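Local coordinates for protein pectate lyase/Amb allergen (Acidovorax citrulli, PDB 4HWV) that probably cleaves pectate as a secreted, calcium-dependent lyase of polysaccharide lyase family 1, built as a right-handed parallel beta-helix, at residues V281-H286 with F304-T309; D310-D315 with V341-V346; A190-I195 with A232-V237; D299-F304 with L334-A339. One frame throughout, in Å; residues are numbered along the deposited sequence.

Contact 1 of 4, residues V281-H286 with F304-T309. With CA (calcium ion), chain C.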
loop_
_atom_site.group_PDB
_atom_site.type_symbol
_atom_site.label_atom_id
_atom_site.label_comp_id
_atom_site.label_asym_id
_atom_site.label_seq_id
_atom_site.Cartn_x
_atom_site.Cartn_y
_atom_site.Cartn_z
ATOM N N VAL A 281 -5.869 14.675 9.963
ATOM C CA VAL A 281 -5.762 16.085 10.331
ATOM C C VAL A 281 -6.373 16.238 11.717
ATOM O O VAL A 281 -7.570 16.011 11.899
ATOM C CB VAL A 281 -6.475 17.040 9.344
ATOM C CG1 VAL A 281 -6.227 18.486 9.781
ATOM C CG2 VAL A 281 -5.997 16.807 7.905
ATOM N N ASP A 282 -5.541 16.606 12.690
ATOM C CA ASP A 282 -6.002 16.827 14.058
ATOM C C ASP A 282 -5.963 18.318 14.341
ATOM O O ASP A 282 -4.998 18.997 13.976
ATOM C CB ASP A 282 -5.129 16.084 15.073
ATOM C CG ASP A 282 -5.367 14.583 15.077
ATOM O OD1 ASP A 282 -6.325 14.081 14.445
ATOM O OD2 ASP A 282 -4.564 13.888 15.740
ATOM N N VAL A 283 -7.000 18.820 14.996
ATOM C CA VAL A 283 -7.087 20.238 15.358
ATOM C C VAL A 283 -7.249 20.275 16.860
ATOM O O VAL A 283 -8.243 19.785 17.389
ATOM C CB VAL A 283 -8.290 20.941 14.667
ATOM C CG1 VAL A 283 -8.287 22.424 14.992
ATOM C CG2 VAL A 283 -8.271 20.696 13.156
ATOM N N THR A 284 -6.255 20.817 17.552
ATOM C CA THR A 284 -6.234 20.774 19.017
ATOM C C THR A 284 -5.770 22.127 19.550
ATOM O O THR A 284 -5.392 23.010 18.779
ATOM C CB THR A 284 -5.279 19.674 19.524
ATOM O OG1 THR A 284 -3.955 19.957 19.058
ATOM C CG2 THR A 284 -5.714 18.290 19.040
ATOM N N ARG A 285 -5.820 22.288 20.872
ATOM C CA ARG A 285 -5.278 23.467 21.537
ATOM C C ARG A 285 -5.839 24.763 20.964
ATOM O O ARG A 285 -7.030 25.030 21.107
ATOM C CB ARG A 285 -3.749 23.426 21.520
ATOM C CG ARG A 285 -3.231 22.354 22.478
ATOM C CD ARG A 285 -1.718 22.173 22.443
ATOM N NE ARG A 285 -1.318 21.190 23.449
ATOM C CZ ARG A 285 -1.014 21.527 24.697
ATOM N NH1 ARG A 285 -1.014 22.807 25.025
ATOM N NH2 ARG A 285 -0.688 20.609 25.594
ATOM N N HIS A 286 -5.008 25.555 20.286
ATOM C CA HIS A 286 -5.467 26.841 19.744
ATOM C C HIS A 286 -5.675 26.842 18.235
ATOM O O HIS A 286 -5.753 27.888 17.616
ATOM C CB HIS A 286 -4.562 27.990 20.183
ATOM C CG HIS A 286 -4.712 28.342 21.630
ATOM N ND1 HIS A 286 -4.296 29.547 22.146
ATOM C CD2 HIS A 286 -5.237 27.650 22.672
ATOM C CE1 HIS A 286 -4.549 29.584 23.442
ATOM N NE2 HIS A 286 -5.124 28.446 23.786
ATOM N N PHE A 304 -9.900 12.327 12.473
ATOM C CA PHE A 304 -9.865 13.733 12.886
ATOM C C PHE A 304 -10.143 13.875 14.377
ATOM O O PHE A 304 -11.282 13.698 14.821
ATOM C CB PHE A 304 -10.902 14.562 12.113
ATOM C CG PHE A 304 -10.903 14.293 10.648
ATOM C CD1 PHE A 304 -9.852 14.721 9.861
ATOM C CD2 PHE A 304 -11.958 13.617 10.049
ATOM C CE1 PHE A 304 -9.830 14.460 8.487
ATOM C CE2 PHE A 304 -11.954 13.348 8.694
ATOM C CZ PHE A 304 -10.890 13.775 7.906
ATOM N N LEU A 305 -9.106 14.193 15.141
ATOM C CA LEU A 305 -9.275 14.499 16.550
ATOM C C LEU A 305 -9.423 16.011 16.665
ATOM O O LEU A 305 -8.477 16.759 16.371
ATOM C CB LEU A 305 -8.043 14.044 17.336
ATOM C CG LEU A 305 -8.139 14.199 18.857
ATOM C CD1 LEU A 305 -9.126 13.189 19.435
ATOM C CD2 LEU A 305 -6.780 14.006 19.491
ATOM N N ILE A 306 -10.625 16.470 17.037
ATOM C CA ILE A 306 -10.872 17.891 17.265
ATOM C C ILE A 306 -10.953 18.070 18.784
ATOM O O ILE A 306 -11.958 17.707 19.396
ATOM C CB ILE A 306 -12.184 18.383 16.585
ATOM C CG1 ILE A 306 -12.252 17.960 15.102
ATOM C CG2 ILE A 306 -12.304 19.896 16.732
ATOM C CD1 ILE A 306 -11.071 18.448 14.268
ATOM N N GLY A 307 -9.873 18.575 19.383
ATOM C CA GLY A 307 -9.768 18.675 20.834
ATOM C C GLY A 307 -9.198 17.398 21.432
ATOM O O GLY A 307 -9.795 16.321 21.309
ATOM N N GLY A 308 -8.038 17.500 22.072
ATOM C CA GLY A 308 -7.327 16.334 22.555
ATOM C C GLY A 308 -7.575 15.899 23.988
ATOM O O GLY A 308 -6.998 14.893 24.395
ATOM N N THR A 309 -8.384 16.636 24.757
ATOM C CA THR A 309 -8.622 16.285 26.149
ATOM C C THR A 309 -9.999 16.709 26.673
ATOM O O THR A 309 -10.532 17.745 26.302
ATOM C CB THR A 309 -7.550 16.909 27.071
ATOM O OG1 THR A 309 -7.847 16.570 28.427
ATOM C CG2 THR A 309 -7.495 18.418 26.938
HETATM CA CA CA C . -2.370 13.824 16.146
HETATM O O HOH W 1 -6.782 20.162 22.683
HETATM O O HOH W 2 -2.710 13.706 18.777
HETATM O O HOH W 3 -2.519 16.136 17.493
HETATM O O HOH W 4 0.164 14.017 16.887
#
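Val283 is held to Leu305 and Gly307 by two backbone hydrogen bonds: Val283 N donates to Leu305 O (2.9 Å) and Gly307 N to Val283 O (2.8 Å), a single bridge centred on Val283 and Ile306. A third bond uses a side chain. Asp282 CG lies beside its own backbone N (chi1 -74°), which swings the carboxylate to Leu305 N; that N-H meets Asp282 OD1 at 2.9 Å, nearly straight (164°) but from well above the carboxylate plane. Past the bridge the two chains part, and one water accepts from both Arg285 N and Gly308 N.

Metal bonding falls to the other oxygen: Asp282 OD2 sits 2.2 Å from the calcium ion, and this double grip should fix the carboxylate's rotation. Asp227 and Asp278 bind the same ion, with three waters.

In the apolar packing, Val283 and Ile306 run side by side, Val283 CB meeting Ile306 CD1 at 3.8 Å, and Val281 CB touches Phe304 CD1. The buried Val281 O has only C-H contacts, from the Phe304 ring edge (CD1, 3.3 Å) and CA.

Adjacent turns of a parallel beta-helix meet here, and the three aspartates at its flank form the calcium site, as in family 1 pectate lyases.

Contact 2 of 4, residues D310-D315 with V341-V346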
loop_
_atom_site.group_PDB
_atom_site.type_symbol
_atom_site.label_atom_id
_atom_site.label_comp_id
_atom_site.label_asym_id
_atom_site.label_seq_id
_atom_site.Cartn_x
_atom_site.Cartn_y
_atom_site.Cartn_z
ATOM N N ASP A 310 -10.577 15.891 27.551
ATOM C CA ASP A 310 -11.823 16.270 28.220
ATOM C C ASP A 310 -11.628 17.398 29.220
ATOM O O ASP A 310 -12.595 18.037 29.619
ATOM C CB ASP A 310 -12.403 15.086 28.994
ATOM C CG ASP A 310 -13.044 14.045 28.103
ATOM O OD1 ASP A 310 -13.250 14.297 26.890
ATOM O OD2 ASP A 310 -13.392 12.983 28.668
ATOM N N VAL A 311 -10.398 17.620 29.674
ATOM C CA VAL A 311 -10.197 18.575 30.760
ATOM C C VAL A 311 -10.309 19.997 30.205
ATOM O O VAL A 311 -9.595 20.346 29.264
ATOM C CB VAL A 311 -8.805 18.399 31.398
ATOM C CG1 VAL A 311 -8.627 19.399 32.526
ATOM C CG2 VAL A 311 -8.609 16.982 31.900
ATOM N N PRO A 312 -11.223 20.812 30.755
ATOM C CA PRO A 312 -11.352 22.179 30.237
ATOM C C PRO A 312 -10.187 23.050 30.669
ATOM O O PRO A 312 -9.629 22.877 31.751
ATOM C CB PRO A 312 -12.652 22.689 30.875
ATOM C CG PRO A 312 -12.809 21.864 32.147
ATOM C CD PRO A 312 -12.185 20.518 31.834
ATOM N N GLY A 313 -9.824 23.993 29.818
ATOM C CA GLY A 313 -8.743 24.900 30.142
ATOM C C GLY A 313 -8.391 25.755 28.953
ATOM O O GLY A 313 -8.610 25.367 27.799
ATOM N N ALA A 314 -7.839 26.924 29.224
ATOM C CA ALA A 314 -7.541 27.879 28.167
ATOM C C ALA A 314 -6.550 27.349 27.134
ATOM O O ALA A 314 -6.588 27.737 25.984
ATOM C CB ALA A 314 -7.015 29.184 28.754
ATOM N N ASP A 315 -5.669 26.462 27.564
ATOM C CA ASP A 315 -4.643 25.896 26.689
ATOM C C ASP A 315 -5.180 24.813 25.756
ATOM O O ASP A 315 -5.100 24.942 24.540
ATOM C CB ASP A 315 -3.490 25.301 27.510
ATOM C CG ASP A 315 -2.749 26.334 28.331
ATOM O OD1 ASP A 315 -3.357 26.935 29.240
ATOM O OD2 ASP A 315 -1.542 26.539 28.089
ATOM N N VAL A 341 -15.374 15.279 18.162
ATOM C CA VAL A 341 -15.388 16.701 18.507
ATOM C C VAL A 341 -15.524 17.011 19.993
ATOM O O VAL A 341 -16.572 16.742 20.604
ATOM C CB VAL A 341 -16.509 17.423 17.751
ATOM C CG1 VAL A 341 -16.495 18.903 18.116
ATOM C CG2 VAL A 341 -16.351 17.197 16.241
ATOM N N ARG A 342 -14.463 17.576 20.567
ATOM C CA ARG A 342 -14.524 18.202 21.901
ATOM C C ARG A 342 -14.430 19.710 21.741
ATOM O O ARG A 342 -13.735 20.176 20.848
ATOM C CB ARG A 342 -13.352 17.794 22.800
ATOM C CG ARG A 342 -13.266 16.324 23.145
ATOM C CD ARG A 342 -12.003 16.103 23.965
ATOM N NE ARG A 342 -11.881 14.770 24.548
ATOM C CZ ARG A 342 -11.058 13.818 24.123
ATOM N NH1 ARG A 342 -10.253 14.022 23.096
ATOM N NH2 ARG A 342 -11.019 12.654 24.765
ATOM N N TYR A 343 -15.136 20.448 22.605
ATOM C CA TYR A 343 -14.959 21.897 22.819
ATOM C C TYR A 343 -15.303 22.820 21.661
ATOM O O TYR A 343 -15.778 23.912 21.910
ATOM C CB TYR A 343 -13.580 22.236 23.436
ATOM C CG TYR A 343 -13.545 21.769 24.876
ATOM C CD1 TYR A 343 -14.280 22.437 25.863
ATOM C CD2 TYR A 343 -12.862 20.610 25.239
ATOM C CE1 TYR A 343 -14.308 21.979 27.173
ATOM C CE2 TYR A 343 -12.887 20.146 26.546
ATOM C CZ TYR A 343 -13.622 20.829 27.502
ATOM O OH TYR A 343 -13.671 20.381 28.800
ATOM N N GLY A 344 -15.089 22.394 20.416
ATOM C CA GLY A 344 -15.276 23.280 19.276
ATOM C C GLY A 344 -16.685 23.318 18.699
ATOM O O GLY A 344 -17.506 22.420 18.933
ATOM N N MET A 345 -16.958 24.373 17.937
ATOM C CA MET A 345 -18.176 24.493 17.132
ATOM C C MET A 345 -17.855 23.969 15.742
ATOM O O MET A 345 -17.165 24.626 14.963
ATOM C CB MET A 345 -18.641 25.948 17.099
ATOM C CG MET A 345 -18.922 26.460 18.520
ATOM S SD MET A 345 -18.899 28.250 18.686
ATOM C CE MET A 345 -20.418 28.543 17.861
ATOM N N VAL A 346 -18.307 22.756 15.457
ATOM C CA VAL A 346 -17.890 22.040 14.252
ATOM C C VAL A 346 -19.095 21.743 13.360
ATOM O O VAL A 346 -20.100 21.176 13.806
ATOM C CB VAL A 346 -17.155 20.747 14.618
ATOM C CG1 VAL A 346 -16.817 19.917 13.383
ATOM C CG2 VAL A 346 -15.887 21.086 15.391
HETATM O O HOH W 5 -12.716 11.208 26.736
#
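Arg342 and Tyr343, consecutive residues, both send their side chains at the 310-315 loop, and each finds Asp310 by a different route. The arginine runs out extended from CG to NE and crosses the aspartate side chain at about a right angle, the carboxylate and guanidinium planes standing 68° apart. Asp310 OD1 bonds to Arg342 NE, 2.8 Å away and almost straight at 169°. The oxygen lies in the guanidinium plane, at its edge, but is itself approached on the anti side and out of the carboxylate plane. This is a salt bridge through one N-H. A water completes the ring, donating to Asp310 OD2 at 2.7 Å and accepting from Arg342 NH2 at 3.0 Å.

Tyr343 comes in beside it. With CG anti to the carbonyl carbon (chi1 -71°), the ring carries its hydroxyl to the loop backbone, where Tyr343 OH donates to Asp310 O at 2.7 Å. The carbonyl oxygen sits in the ring plane, whereas the hydroxyl stands above the carbonyl plane. The hydroxyl oxygen also packs against the proline two residues on: Pro312 CB lies 3.3 Å from Tyr343 OH, the proline and tyrosine side chains crossing at a slant.

Arg342 NH1 is taken by Gly307 O, so the guanidinium reaches back to Gly307, just past strand 302-306, and its chain rests on Leu305. Pro312 and Tyr343 both pack against Cys411 of helix 405-414. The contact thus fastens the loop between strands 302-306 and 324-327 to the link that leads into strand 345-356, with that helix alongside.

Contact 3 of 4, residues A190-I195 with A232-V237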
loop_
_atom_site.group_PDB
_atom_site.type_symbol
_atom_site.label_atom_id
_atom_site.label_comp_id
_atom_site.label_asym_id
_atom_site.label_seq_id
_atom_site.Cartn_x
_atom_site.Cartn_y
_atom_site.Cartn_z
ATOM N N ALA A 190 5.694 29.920 18.534
ATOM C CA ALA A 190 5.386 30.814 17.425
ATOM C C ALA A 190 4.112 30.389 16.707
ATOM O O ALA A 190 4.157 29.741 15.658
ATOM C CB ALA A 190 6.566 30.887 16.432
ATOM N N PRO A 191 2.957 30.760 17.270
ATOM C CA PRO A 191 1.695 30.461 16.595
ATOM C C PRO A 191 1.610 31.242 15.299
ATOM O O PRO A 191 2.309 32.249 15.118
ATOM C CB PRO A 191 0.646 30.950 17.596
ATOM C CG PRO A 191 1.335 30.911 18.903
ATOM C CD PRO A 191 2.740 31.334 18.607
ATOM N N VAL A 192 0.758 30.782 14.401
ATOM C CA VAL A 192 0.690 31.315 13.054
ATOM C C VAL A 192 -0.758 31.522 12.630
ATOM O O VAL A 192 -1.690 31.027 13.262
ATOM C CB VAL A 192 1.356 30.349 12.028
ATOM C CG1 VAL A 192 2.822 30.108 12.405
ATOM C CG2 VAL A 192 0.578 29.030 11.942
ATOM N N ALA A 193 -0.941 32.223 11.525
ATOM C CA ALA A 193 -2.258 32.364 10.930
ATOM C C ALA A 193 -2.140 32.344 9.423
ATOM O O ALA A 193 -1.088 32.679 8.865
ATOM C CB ALA A 193 -2.914 33.675 11.364
ATOM N N ASN A 194 -3.241 31.972 8.774
ATOM C CA ASN A 194 -3.469 32.247 7.354
ATOM C C ASN A 194 -2.708 31.289 6.425
ATOM O O ASN A 194 -1.704 31.657 5.799
ATOM C CB ASN A 194 -3.178 33.708 7.025
ATOM C CG ASN A 194 -3.695 34.073 5.667
ATOM O OD1 ASN A 194 -4.719 33.524 5.224
ATOM N ND2 ASN A 194 -3.014 35.007 4.987
ATOM N N ILE A 195 -3.198 30.052 6.338
ATOM C CA ILE A 195 -2.520 28.984 5.599
ATOM C C ILE A 195 -3.516 28.302 4.669
ATOM O O ILE A 195 -4.656 28.022 5.070
ATOM C CB ILE A 195 -1.890 27.962 6.571
ATOM C CG1 ILE A 195 -0.706 28.600 7.312
ATOM C CG2 ILE A 195 -1.454 26.695 5.827
ATOM C CD1 ILE A 195 -0.241 27.810 8.543
ATOM N N ALA A 232 -2.437 22.831 15.856
ATOM C CA ALA A 232 -2.506 23.132 17.288
ATOM C C ALA A 232 -2.261 24.609 17.575
ATOM O O ALA A 232 -2.631 25.105 18.633
ATOM C CB ALA A 232 -1.497 22.250 18.076
ATOM N N HIS A 233 -1.650 25.312 16.622
ATOM C CA HIS A 233 -1.212 26.700 16.856
ATOM C C HIS A 233 -1.377 27.541 15.616
ATOM O O HIS A 233 -0.560 28.412 15.344
ATOM C CB HIS A 233 0.242 26.765 17.353
ATOM C CG HIS A 233 0.442 26.058 18.654
ATOM N ND1 HIS A 233 0.014 26.588 19.854
ATOM C CD2 HIS A 233 0.981 24.846 18.945
ATOM C CE1 HIS A 233 0.282 25.733 20.828
ATOM N NE2 HIS A 233 0.879 24.674 20.305
ATOM N N ALA A 234 -2.453 27.289 14.881
ATOM C CA ALA A 234 -2.771 28.078 13.692
ATOM C C ALA A 234 -4.228 28.465 13.680
ATOM O O ALA A 234 -5.091 27.669 14.045
ATOM C CB ALA A 234 -2.444 27.316 12.409
ATOM N N SER A 235 -4.489 29.694 13.243
ATOM C CA SER A 235 -5.838 30.200 13.010
ATOM C C SER A 235 -5.975 30.519 11.527
ATOM O O SER A 235 -5.027 31.041 10.933
ATOM C CB SER A 235 -6.049 31.492 13.797
ATOM O OG SER A 235 -7.322 32.055 13.532
ATOM N N HIS A 236 -7.148 30.263 10.945
ATOM C CA HIS A 236 -7.443 30.608 9.535
ATOM C C HIS A 236 -6.675 29.729 8.559
ATOM O O HIS A 236 -5.617 30.098 8.033
ATOM C CB HIS A 236 -7.298 32.107 9.266
ATOM C CG HIS A 236 -8.425 32.893 9.833
ATOM N ND1 HIS A 236 -8.406 33.408 11.107
ATOM C CD2 HIS A 236 -9.644 33.183 9.330
ATOM C CE1 HIS A 236 -9.543 34.035 11.345
ATOM N NE2 HIS A 236 -10.319 33.901 10.288
ATOM N N VAL A 237 -7.221 28.530 8.385
ATOM C CA VAL A 237 -6.565 27.456 7.654
ATOM C C VAL A 237 -7.582 26.838 6.707
ATOM O O VAL A 237 -8.665 26.441 7.146
ATOM C CB VAL A 237 -6.027 26.361 8.624
ATOM C CG1 VAL A 237 -5.434 25.200 7.847
ATOM C CG2 VAL A 237 -4.988 26.944 9.594
#
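Val192 has its CG2 between the backbone N and the carbonyl carbon (chi1 -59°), which lays that methyl against Ala234 CB at 3.5 Å. Further along, the corner is made by backbone torsions: Asn194 (phi 78°) and its neighbour across the contact, His236 (phi 71°), both have positive phi, so the two chains bend together and remain in parallel register.

The ladder runs with little interruption. Val192 N donates to His233 O (2.9 Å), Ser235 N to Val192 O (3.1 Å), and Asn194 N to Ser235 O (3.0 Å). Beyond the corner Ile195 N donates to His236 O, also at 3.0 Å. Val192, Ile195, Ala234 and Val237 share one face, on which Ile195 CB lies 4.4 Å from Val237 CG2, and Leu185 touches the last three of them. Ala193 and Ser235 take the other face.

At the bend Asn194 ND2 bonds to Asn166 OD1, while Asn194 OD1 accepts from Thr34 and Gly35; His236 NE2 donates to His29 O and its ring stacks on Tyr289. Polar groups are thus met at the turns while backbone bonds and apolar side chains join successive coils, which implies cohesion running along the helix axis.

Contact 4 of 4, residues D299-F304 with L334-A339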
loop_
_atom_site.group_PDB
_atom_site.type_symbol
_atom_site.label_atom_id
_atom_site.label_comp_id
_atom_site.label_asym_id
_atom_site.label_seq_id
_atom_site.Cartn_x
_atom_site.Cartn_y
_atom_site.Cartn_z
ATOM N N ASP A 299 -8.784 5.248 3.881
ATOM C CA ASP A 299 -7.895 4.183 4.351
ATOM C C ASP A 299 -7.036 4.625 5.537
ATOM O O ASP A 299 -5.819 4.815 5.446
ATOM C CB ASP A 299 -7.058 3.629 3.199
ATOM C CG ASP A 299 -7.920 2.917 2.179
ATOM O OD1 ASP A 299 -8.477 1.857 2.521
ATOM O OD2 ASP A 299 -8.103 3.436 1.078
ATOM N N HIS A 300 -7.703 4.741 6.678
ATOM C CA HIS A 300 -7.055 5.216 7.882
ATOM C C HIS A 300 -7.971 4.927 9.058
ATOM O O HIS A 300 -9.203 4.844 8.885
ATOM C CB HIS A 300 -6.792 6.720 7.751
ATOM C CG HIS A 300 -6.119 7.320 8.938
ATOM N ND1 HIS A 300 -4.744 7.376 9.064
ATOM C CD2 HIS A 300 -6.631 7.907 10.045
ATOM C CE1 HIS A 300 -4.441 7.956 10.211
ATOM N NE2 HIS A 300 -5.565 8.299 10.817
ATOM N N ASP A 301 -7.388 4.766 10.248
ATOM C CA ASP A 301 -8.166 4.437 11.432
ATOM C C ASP A 301 -8.784 5.700 12.069
ATOM O O ASP A 301 -9.976 5.990 11.857
ATOM C CB ASP A 301 -7.295 3.642 12.422
ATOM C CG ASP A 301 -8.069 3.120 13.592
ATOM O OD1 ASP A 301 -9.198 3.579 13.848
ATOM O OD2 ASP A 301 -7.532 2.226 14.277
ATOM N N LYS A 302 -7.985 6.458 12.825
ATOM C CA LYS A 302 -8.496 7.583 13.610
ATOM C C LYS A 302 -8.314 8.875 12.826
ATOM O O LYS A 302 -7.228 9.465 12.811
ATOM C CB LYS A 302 -7.767 7.654 14.948
ATOM C CG LYS A 302 -7.980 6.382 15.755
ATOM C CD LYS A 302 -7.105 6.304 16.988
ATOM C CE LYS A 302 -7.261 4.953 17.676
ATOM N NZ LYS A 302 -6.342 4.781 18.842
ATOM N N ALA A 303 -9.375 9.333 12.169
ATOM C CA ALA A 303 -9.208 10.378 11.153
ATOM C C ALA A 303 -8.959 11.804 11.685
ATOM O O ALA A 303 -7.943 12.427 11.337
ATOM C CB ALA A 303 -10.395 10.361 10.220
ATOM N N PHE A 304 -9.900 12.327 12.473
ATOM C CA PHE A 304 -9.865 13.733 12.886
ATOM C C PHE A 304 -10.143 13.875 14.377
ATOM O O PHE A 304 -11.282 13.698 14.821
ATOM C CB PHE A 304 -10.902 14.562 12.113
ATOM C CG PHE A 304 -10.903 14.293 10.648
ATOM C CD1 PHE A 304 -9.852 14.721 9.861
ATOM C CD2 PHE A 304 -11.958 13.617 10.049
ATOM C CE1 PHE A 304 -9.830 14.460 8.487
ATOM C CE2 PHE A 304 -11.954 13.348 8.694
ATOM C CZ PHE A 304 -10.890 13.775 7.906
ATOM N N LEU A 334 -12.626 4.902 6.452
ATOM C CA LEU A 334 -12.100 5.430 7.708
ATOM C C LEU A 334 -12.805 4.709 8.850
ATOM O O LEU A 334 -14.027 4.484 8.803
ATOM C CB LEU A 334 -12.342 6.940 7.834
ATOM C CG LEU A 334 -11.893 7.815 6.660
ATOM C CD1 LEU A 334 -12.255 9.280 6.935
ATOM C CD2 LEU A 334 -10.381 7.668 6.426
ATOM N N ARG A 335 -12.053 4.377 9.895
ATOM C CA ARG A 335 -12.642 3.606 10.982
ATOM C C ARG A 335 -13.403 4.428 12.021
ATOM O O ARG A 335 -14.477 4.022 12.468
ATOM C CB ARG A 335 -11.563 2.762 11.668
ATOM C CG ARG A 335 -12.048 1.939 12.843
ATOM C CD ARG A 335 -11.135 0.740 13.043
ATOM N NE ARG A 335 -11.397 -0.013 14.265
ATOM C CZ ARG A 335 -12.321 -0.963 14.383
ATOM N NH1 ARG A 335 -13.111 -1.234 13.356
ATOM N NH2 ARG A 335 -12.465 -1.619 15.535
ATOM N N GLN A 336 -12.858 5.578 12.413
ATOM C CA GLN A 336 -13.455 6.347 13.507
ATOM C C GLN A 336 -12.933 7.775 13.514
ATOM O O GLN A 336 -12.107 8.154 12.668
ATOM C CB GLN A 336 -13.184 5.675 14.863
ATOM C CG GLN A 336 -11.693 5.539 15.187
ATOM C CD GLN A 336 -11.445 4.731 16.436
ATOM O OE1 GLN A 336 -12.007 5.028 17.490
ATOM N NE2 GLN A 336 -10.617 3.690 16.319
ATOM N N ARG A 337 -13.425 8.565 14.468
ATOM C CA ARG A 337 -13.090 9.990 14.554
ATOM C C ARG A 337 -13.375 10.707 13.240
ATOM O O ARG A 337 -12.507 11.372 12.666
ATOM C CB ARG A 337 -11.636 10.225 14.967
ATOM C CG ARG A 337 -11.258 9.604 16.290
ATOM C CD ARG A 337 -9.915 10.204 16.720
ATOM N NE ARG A 337 -9.347 9.548 17.897
ATOM C CZ ARG A 337 -8.077 9.653 18.273
ATOM N NH1 ARG A 337 -7.203 10.337 17.540
ATOM N NH2 ARG A 337 -7.679 9.061 19.387
ATOM N N GLN A 338 -14.607 10.602 12.765
ATOM C CA GLN A 338 -14.944 11.253 11.510
ATOM C C GLN A 338 -16.171 12.173 11.644
ATOM O O GLN A 338 -17.188 11.951 10.995
ATOM C CB GLN A 338 -15.039 10.233 10.347
ATOM C CG GLN A 338 -15.965 9.022 10.559
ATOM C CD GLN A 338 -15.676 7.879 9.588
ATOM O OE1 GLN A 338 -15.516 8.086 8.372
ATOM N NE2 GLN A 338 -15.634 6.660 10.111
ATOM N N ALA A 339 -16.091 13.234 12.456
ATOM C CA ALA A 339 -14.951 13.659 13.278
ATOM C C ALA A 339 -15.278 13.431 14.758
ATOM O O ALA A 339 -16.461 13.338 15.125
ATOM C CB ALA A 339 -14.654 15.152 13.039
HETATM O O HOH W 6 -9.140 0.842 15.870
HETATM O O HOH W 7 -7.229 11.478 14.898
HETATM O O HOH W 8 -8.625 6.204 20.410
HETATM O O HOH W 9 -5.174 7.251 20.052
#
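His300 and Leu334 begin a parallel pairing that takes in Lys302 and Gln336, Lys302 CA and Gln336 CA 5.1 Å apart, as the chain of 299-304 turns corners at Asp299 and Asp301. Arg335 N donates to His300 O and Gln336 N to Asp301 O; the next bond goes the other way, Ala303 N to Gln336 O, at 3.0 Å and 177°. Phe304 N then reaches Arg337 O at 2.8 Å. A cis peptide precedes Ala339, whose CB packs 3.9 Å from Phe304 CB.

Among the side chains, Asp301 holds the polar centre. Gln336 CG lies between its backbone N and carbonyl carbon (chi1 60°), bringing the amide beside Asp301, the two planes only 29° apart. Gln336 NE2 donates to Asp301 OD1 at 2.9 Å, nearly straight, on the syn side. Asp301 OD2 accepts a hydrogen bond from a water that in turn accepts from Arg335 NE; Arg335 NH1 goes to Pro364 O.

Lys302 and Arg337 cross with the lysine chain laid flat on the guanidinium: Lys302 CD sits 3.6 Å above the centre of the Arg337 plane. Two waters link Lys302 NZ to Arg337 NH2, weakly on the arginine side. Another joins Arg337 NH1 to Lys302 O, which also accepts from His300 NE2.

Leu334 CD1 fits against Ala303 CB at 3.9 Å, and His300 ND1 is held by Asp246. Successive coils of a right-handed parallel beta-helix, as in family 1 pectate lyases, stack in this way; here the Arg337 side chain comes to about 6 Å from the calcium ion.

In the fold
Contacts 1, 3 and 4 join neighbouring coils of one beta-helix; contact 2 ties a loop to the link before strand 345-356. Contacts 1 and 4 share Phe304 and strand 302-306, and their segments alternate along the chain; their centres are 13 Å apart. Contact 1 holds a ligand of the calcium ion, and the side chain of Arg337 in contact 4 lies about 6 Å from the ion, so these two frame the metal site. Contact 2 follows on from contact 1, centres 8 Å apart, touching where His286 NE2 meets Ala314 O at 2.7 Å. Contact 3 reaches contact 1 through His286 N and Ala232 O, 2.9 Å apart. Contacts 3 and 4 are the most distant pair, centres 23 Å apart.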